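Local coordinates for glutathione peroxidase (Schistosoma mansoni, PDB 2WGR), which reduces hydrogen peroxide, and probably phospholipid hydroperoxides, at the expense of glutathione, which it oxidises to the disulfide, at residues K119-G124 and G143-R148; V33-N38 and F134-V139. All coordinates share one frame; numbering follows the deposited sequence.

Interaction 1 (K119-G124 and G143-R148); sequences KSRQHG and GQPVKR. With POP (pyrophosphate 2-), chain B.
Arg121, in the last turn of helix 113-121, reaches over Pro145 to Gln144, and its side chain can be followed atom by atom. CB lies against the proline ring, 3.9 Å from Pro145 CG, and CG stays near the same atom. Bends at chi2 and chi3 (-69° and -64°) then curl the chain back, so that the guanidinium lies with one face over Pro145 CD, which is 3.9 Å from Arg121 CZ. At the tip NH1 and NH2 both donate to the single oxygen OE1 of Gln144, NH2 at 2.8 Å. That oxygen sits in the guanidinium plane, while both nitrogens are tilted out of its own carbonyl plane. Arg121 NH2 also donates a hydrogen bond to a water, which donates in turn to Pro145 O. A proline suits the spot because its rigid, compact ring offers apolar surface to the aliphatic stem and the guanidinium together.

Gln122, the first residue to leave the helical conformation, sets its CB 3.8 Å from CB of Arg148. Its backbone carbonyl, past the helix end, accepts from Arg148 NH1 at 3.0 Å, in the carbonyl plane and near that of the guanidinium. In Arg148, CG stands opposite the backbone N (chi1 179°) and the chain runs extended from there to NE, which carries its head to the bound pyrophosphate, where NE donates to O5 at 3.1 Å. Gly124 lies over one guanidinium face, its CA 3.6 Å above the plane, and Asn128 O accepts from NH2.

One arginine thus ties the helix end to the residue just before strand 145-149, and another ties the strand back to the carbonyl beyond the helix. With the carbonyls of Gln122 and Asn128 limiting its rotation, the Arg148 head faces the pyrophosphate, whose negative charge it probably balances in part.

Interaction 2 (V33-N38 and F134-V139); sequences VCLIVN and FSKFLV. With POP (pyrophosphate 2-), chain B.
Val33 and Leu138 meet through methyl groups, CG1 of the valine 3.7 Å from CD1 of the leucine, on the sheet face covered by helix 159-166. Leu35 CD1 and Val37 CG2 continue this layer against CB and CG of Lys136, whose aliphatic stem runs beside Val37 in the same direction. The other face carries Cys34, Ile36, Phe137 and Val139, and helix 113-121 packs on it. There chi1 of -59° puts Ile36 CG1 beside its backbone N, and the extended branch ends with CD1 3.8 Å from Val139 CG2. Beta-branched valine and isoleucine suit the extended backbone, and the leucines add length to fill the layer under helix 159-166.

Between the layers the backbones run antiparallel, with hydrogen-bonded pairs at Cys34-Val139 and Ile36-Phe137; Ile36 N to Phe137 O is 2.8 Å and nearly straight (173°). This is the join, central to the thioredoxin fold of the family, where the antiparallel strands meet the parallel part of the mixed sheet.

Toward the end of strand 33-39 the ladder gives way to polar side chains. Phe134 N still reaches Asn38 O at 2.8 Å, and Val37 CG1 comes to the edge of the Phe134 ring; the Phe134 side chain lies about 4 Å from that of Ser43, the changed residue at the probable active site. Asn38 takes chi1 of 60°, turning OD1 to a weak bond with Ser135 N while ND2 donates to Trp132 O. Lys136 doubles back to give NZ to Phe134 O at 2.7 Å, with Asn49 and Thr153 also accepting from it. In the conformer described here, one of two, the small hydroxyl of Ser135 donates from OG to pyrophosphate O4 at 2.8 Å.

Overall arrangement
Following the chain from the N terminus, the first segment met is on strand 33-39, and its partner in interaction 2 arrives only after strands 65-71 and 99-100 and three helices. The last of these, helix 113-121, opens interaction 1 with its end, and the partner of that end, 143-148, follows 134-139. The contacts therefore cross: each closes a loop that contains one segment of the other. Interaction 2 is buried near the centre of the chain, interaction 1 at the surface, with centres about 10 Å apart. They join where Leu138 pairs with Val146 and Lys147 in a classic beta bulge and Arg148 packs on Phe137. Together they tie the core strand, the outer strand and the helix end into one unit, and both reach the bound pyrophosphate.

Interaction 1 (K119-G124 and G143-R148)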
loop_
_atom_site.group_PDB
_atom_site.type_symbol
_atom_site.label_atom_id
_atom_site.label_comp_id
_atom_site.label_asym_id
_atom_site.label_seq_id
_atom_site.Cartn_x
_atom_site.Cartn_y
_atom_site.Cartn_z
ATOM N N LYS A 119 -7.829 -8.719 -1.409
ATOM C CA LYS A 119 -7.540 -10.131 -1.593
ATOM C C LYS A 119 -8.669 -10.883 -2.309
ATOM O O LYS A 119 -8.404 -11.840 -3.058
ATOM C CB LYS A 119 -7.238 -10.774 -0.240
ATOM C CG LYS A 119 -5.936 -10.280 0.398
ATOM C CD LYS A 119 -5.592 -11.048 1.678
ATOM C CE LYS A 119 -6.660 -10.947 2.758
ATOM N NZ LYS A 119 -6.203 -11.787 3.883
ATOM N N SER A 120 -9.914 -10.474 -2.083
ATOM C CA SER A 120 -11.029 -11.105 -2.774
ATOM C C SER A 120 -10.932 -10.813 -4.278
ATOM O O SER A 120 -11.104 -11.713 -5.112
ATOM C CB SER A 120 -12.366 -10.644 -2.201
ATOM O OG SER A 120 -13.434 -11.386 -2.764
ATOM N N ARG A 121 -10.618 -9.561 -4.604
ATOM C CA ARG A 121 -10.606 -9.088 -5.998
ATOM C C ARG A 121 -9.385 -9.515 -6.775
ATOM O O ARG A 121 -9.460 -9.689 -7.982
ATOM C CB ARG A 121 -10.728 -7.550 -6.044
ATOM C CG ARG A 121 -12.123 -7.034 -5.659
ATOM C CD ARG A 121 -13.210 -7.365 -6.688
ATOM N NE ARG A 121 -12.909 -6.675 -7.948
ATOM C CZ ARG A 121 -13.318 -5.439 -8.248
ATOM N NH1 ARG A 121 -14.137 -4.783 -7.438
ATOM N NH2 ARG A 121 -12.944 -4.882 -9.402
ATOM N N GLN A 122 -8.274 -9.735 -6.089
ATOM C CA GLN A 122 -7.047 -10.153 -6.750
ATOM C C GLN A 122 -6.461 -11.293 -5.945
ATOM O O GLN A 122 -5.813 -11.066 -4.929
ATOM C CB GLN A 122 -6.064 -8.992 -6.863
ATOM C CG GLN A 122 -6.562 -7.876 -7.829
ATOM C CD GLN A 122 -6.686 -8.324 -9.280
ATOM O OE1 GLN A 122 -7.559 -7.833 -10.014
ATOM N NE2 GLN A 122 -5.840 -9.242 -9.693
ATOM N N HIS A 123 -6.762 -12.512 -6.377
ATOM C CA HIS A 123 -6.370 -13.705 -5.609
ATOM C C HIS A 123 -4.874 -13.970 -5.614
ATOM O O HIS A 123 -4.157 -13.573 -6.526
ATOM C CB HIS A 123 -7.110 -14.950 -6.120
ATOM C CG HIS A 123 -8.579 -14.931 -5.841
ATOM N ND1 HIS A 123 -9.466 -15.778 -6.477
ATOM C CD2 HIS A 123 -9.323 -14.151 -5.020
ATOM C CE1 HIS A 123 -10.690 -15.537 -6.034
ATOM N NE2 HIS A 123 -10.632 -14.550 -5.154
ATOM N N GLY A 124 -4.423 -14.671 -4.575
ATOM C CA GLY A 124 -3.014 -15.004 -4.445
ATOM C C GLY A 124 -2.775 -16.365 -5.059
ATOM O O GLY A 124 -3.709 -17.052 -5.510
ATOM N N GLY A 143 -11.281 2.974 -8.642
ATOM C CA GLY A 143 -11.200 2.325 -7.327
ATOM C C GLY A 143 -11.216 0.804 -7.416
ATOM O O GLY A 143 -11.441 0.119 -6.410
ATOM N N GLN A 144 -10.977 0.281 -8.619
ATOM C CA GLN A 144 -11.010 -1.166 -8.831
ATOM C C GLN A 144 -9.616 -1.799 -8.699
ATOM O O GLN A 144 -8.695 -1.404 -9.427
ATOM C CB GLN A 144 -11.559 -1.497 -10.217
ATOM C CG GLN A 144 -12.926 -0.836 -10.562
ATOM C CD GLN A 144 -13.969 -1.185 -9.557
ATOM O OE1 GLN A 144 -14.283 -2.387 -9.311
ATOM N NE2 GLN A 144 -14.581 -0.136 -8.964
ATOM N N PRO A 145 -9.460 -2.803 -7.803
ATOM C CA PRO A 145 -8.161 -3.512 -7.743
ATOM C C PRO A 145 -7.989 -4.338 -9.030
ATOM O O PRO A 145 -8.880 -5.138 -9.372
ATOM C CB PRO A 145 -8.304 -4.433 -6.513
ATOM C CG PRO A 145 -9.452 -3.834 -5.707
ATOM C CD PRO A 145 -10.398 -3.258 -6.768
ATOM N N VAL A 146 -6.896 -4.106 -9.754
ATOM C CA VAL A 146 -6.680 -4.729 -11.065
ATOM C C VAL A 146 -5.441 -5.624 -11.179
ATOM O O VAL A 146 -5.351 -6.425 -12.119
ATOM C CB VAL A 146 -6.646 -3.674 -12.218
ATOM C CG1 VAL A 146 -8.048 -3.085 -12.423
ATOM C CG2 VAL A 146 -5.627 -2.576 -11.953
ATOM N N LYS A 147 -4.535 -5.517 -10.219
ATOM C CA LYS A 147 -3.325 -6.348 -10.201
ATOM C C LYS A 147 -2.766 -6.519 -8.799
ATOM O O LYS A 147 -2.937 -5.648 -7.950
ATOM C CB LYS A 147 -2.234 -5.810 -11.147
ATOM C CG LYS A 147 -1.259 -6.939 -11.596
ATOM C CD LYS A 147 -0.737 -6.737 -13.035
ATOM C CE LYS A 147 0.497 -7.619 -13.303
ATOM N NZ LYS A 147 1.226 -7.228 -14.566
ATOM N N ARG A 148 -2.116 -7.669 -8.586
ATOM C CA ARG A 148 -1.479 -7.976 -7.318
ATOM C C ARG A 148 -0.063 -8.439 -7.650
ATOM O O ARG A 148 0.119 -9.136 -8.655
ATOM C CB ARG A 148 -2.234 -9.112 -6.678
ATOM C CG ARG A 148 -1.638 -9.549 -5.352
ATOM C CD ARG A 148 -2.588 -10.519 -4.691
ATOM N NE ARG A 148 -1.990 -11.201 -3.529
ATOM C CZ ARG A 148 -2.691 -11.884 -2.628
ATOM N NH1 ARG A 148 -4.013 -11.901 -2.664
ATOM N NH2 ARG A 148 -2.056 -12.516 -1.641
HETATM P P1 POP B . 1.257 -13.598 -4.438
HETATM O O1 POP B . 0.399 -14.574 -3.657
HETATM O O2 POP B . 2.087 -14.433 -5.397
HETATM O O3 POP B . 0.405 -12.664 -5.281
HETATM O O POP B . 2.129 -12.799 -3.335
HETATM P P2 POP B . 1.158 -11.836 -2.482
HETATM O O4 POP B . 1.602 -11.629 -1.077
HETATM O O5 POP B . 0.995 -10.538 -3.288
HETATM O O6 POP B . -0.159 -12.568 -2.468
HETATM O O HOH W 1 -10.958 -5.140 -11.466
#

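Interaction 2 (V33-N38 and F134-V139)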
loop_
_atom_site.group_PDB
_atom_site.type_symbol
_atom_site.label_atom_id
_atom_site.label_comp_id
_atom_site.label_asym_id
_atom_site.label_seq_id
_atom_site.Cartn_x
_atom_site.Cartn_y
_atom_site.Cartn_z
ATOM N N VAL A 33 -4.673 6.846 -9.471
ATOM C CA VAL A 33 -4.193 5.449 -9.512
ATOM C C VAL A 33 -3.496 5.217 -8.165
ATOM O O VAL A 33 -2.600 5.975 -7.782
ATOM C CB VAL A 33 -3.190 5.232 -10.679
ATOM C CG1 VAL A 33 -2.502 3.855 -10.572
ATOM C CG2 VAL A 33 -3.910 5.390 -12.013
ATOM N N CYS A 34 -3.919 4.188 -7.442
ATOM C CA CYS A 34 -3.338 3.868 -6.123
ATOM C C CYS A 34 -2.495 2.607 -6.155
ATOM O O CYS A 34 -2.882 1.598 -6.786
ATOM C CB CYS A 34 -4.421 3.665 -5.081
ATOM S SG CYS A 34 -5.425 5.140 -4.738
ATOM N N LEU A 35 -1.361 2.683 -5.465
ATOM C CA LEU A 35 -0.492 1.537 -5.233
ATOM C C LEU A 35 -0.517 1.281 -3.738
ATOM O O LEU A 35 -0.018 2.100 -2.951
ATOM C CB LEU A 35 0.927 1.836 -5.750
ATOM C CG LEU A 35 1.891 0.655 -5.593
ATOM C CD1 LEU A 35 1.454 -0.488 -6.466
ATOM C CD2 LEU A 35 3.306 1.071 -5.952
ATOM N N ILE A 36 -1.116 0.148 -3.357
ATOM C CA ILE A 36 -1.324 -0.165 -1.939
ATOM C C ILE A 36 -0.304 -1.205 -1.485
ATOM O O ILE A 36 -0.252 -2.297 -2.041
ATOM C CB ILE A 36 -2.768 -0.614 -1.686
ATOM C CG1 ILE A 36 -3.718 0.533 -2.134
ATOM C CG2 ILE A 36 -2.951 -1.036 -0.214
ATOM C CD1 ILE A 36 -5.208 0.240 -1.956
ATOM N N VAL A 37 0.486 -0.843 -0.479
ATOM C CA VAL A 37 1.651 -1.631 -0.073
ATOM C C VAL A 37 1.600 -1.876 1.450
ATOM O O VAL A 37 1.433 -0.940 2.214
ATOM C CB VAL A 37 2.953 -0.867 -0.390
ATOM C CG1 VAL A 37 4.174 -1.763 -0.131
ATOM C CG2 VAL A 37 2.957 -0.372 -1.838
ATOM N N ASN A 38 1.734 -3.136 1.874
ATOM C CA ASN A 38 1.949 -3.403 3.314
ATOM C C ASN A 38 3.422 -3.284 3.621
ATOM O O ASN A 38 4.219 -3.824 2.903
ATOM C CB ASN A 38 1.385 -4.758 3.774
ATOM C CG ASN A 38 1.996 -5.947 3.058
ATOM O OD1 ASN A 38 1.875 -6.083 1.826
ATOM N ND2 ASN A 38 2.681 -6.824 3.822
ATOM N N PHE A 134 5.666 -6.039 2.090
ATOM C CA PHE A 134 5.811 -5.328 0.821
ATOM C C PHE A 134 5.165 -6.038 -0.381
ATOM O O PHE A 134 5.658 -5.928 -1.497
ATOM C CB PHE A 134 7.280 -4.935 0.532
ATOM C CG PHE A 134 7.885 -4.041 1.591
ATOM C CD1 PHE A 134 7.557 -2.702 1.634
ATOM C CD2 PHE A 134 8.780 -4.556 2.546
ATOM C CE1 PHE A 134 8.095 -1.830 2.630
ATOM C CE2 PHE A 134 9.332 -3.735 3.518
ATOM C CZ PHE A 134 8.993 -2.364 3.577
ATOM N N SER A 135 4.008 -6.674 -0.175
ATOM C CA SER A 135 3.193 -7.058 -1.320
ATOM C C SER A 135 2.511 -5.794 -1.833
ATOM O O SER A 135 2.314 -4.846 -1.077
ATOM C CB SER A 135 2.101 -8.026 -0.879
ATOM O OG SER A 135 2.738 -9.160 -0.305
ATOM N N LYS A 136 2.141 -5.788 -3.110
ATOM C CA LYS A 136 1.561 -4.577 -3.728
ATOM C C LYS A 136 0.263 -4.917 -4.439
ATOM O O LYS A 136 0.147 -5.949 -5.123
ATOM C CB LYS A 136 2.530 -3.965 -4.749
ATOM C CG LYS A 136 3.855 -3.412 -4.159
ATOM C CD LYS A 136 5.026 -4.458 -4.219
ATOM C CE LYS A 136 6.254 -3.821 -3.570
ATOM N NZ LYS A 136 7.345 -4.832 -3.320
ATOM N N PHE A 137 -0.708 -4.017 -4.303
ATOM C CA PHE A 137 -1.909 -4.050 -5.137
ATOM C C PHE A 137 -2.017 -2.758 -5.953
ATOM O O PHE A 137 -1.800 -1.676 -5.423
ATOM C CB PHE A 137 -3.203 -4.178 -4.314
ATOM C CG PHE A 137 -3.343 -5.502 -3.605
ATOM C CD1 PHE A 137 -4.108 -6.529 -4.175
ATOM C CD2 PHE A 137 -2.709 -5.708 -2.379
ATOM C CE1 PHE A 137 -4.245 -7.755 -3.531
ATOM C CE2 PHE A 137 -2.803 -6.938 -1.723
ATOM C CZ PHE A 137 -3.576 -7.960 -2.303
ATOM N N LEU A 138 -2.369 -2.891 -7.225
ATOM C CA LEU A 138 -2.624 -1.720 -8.073
ATOM C C LEU A 138 -4.141 -1.505 -8.227
ATOM O O LEU A 138 -4.892 -2.460 -8.512
ATOM C CB LEU A 138 -1.987 -1.956 -9.440
ATOM C CG LEU A 138 -1.962 -0.811 -10.441
ATOM C CD1 LEU A 138 -1.287 0.433 -9.845
ATOM C CD2 LEU A 138 -1.222 -1.309 -11.700
ATOM N N VAL A 139 -4.570 -0.245 -8.084
ATOM C CA VAL A 139 -5.992 0.103 -8.083
ATOM C C VAL A 139 -6.187 1.213 -9.120
ATOM O O VAL A 139 -5.430 2.220 -9.133
ATOM C CB VAL A 139 -6.408 0.573 -6.657
ATOM C CG1 VAL A 139 -7.886 0.889 -6.588
ATOM C CG2 VAL A 139 -6.074 -0.501 -5.611
HETATM P P1 POP B . 1.257 -13.598 -4.438
HETATM O O1 POP B . 0.399 -14.574 -3.657
HETATM O O2 POP B . 2.087 -14.433 -5.397
HETATM O O3 POP B . 0.405 -12.664 -5.281
HETATM O O POP B . 2.129 -12.799 -3.335
HETATM P P2 POP B . 1.158 -11.836 -2.482
HETATM O O4 POP B . 1.602 -11.629 -1.077
HETATM O O5 POP B . 0.995 -10.538 -3.288
HETATM O O6 POP B . -0.159 -12.568 -2.468
HETATM O O HOH W 2 -0.285 -4.801 -0.079
#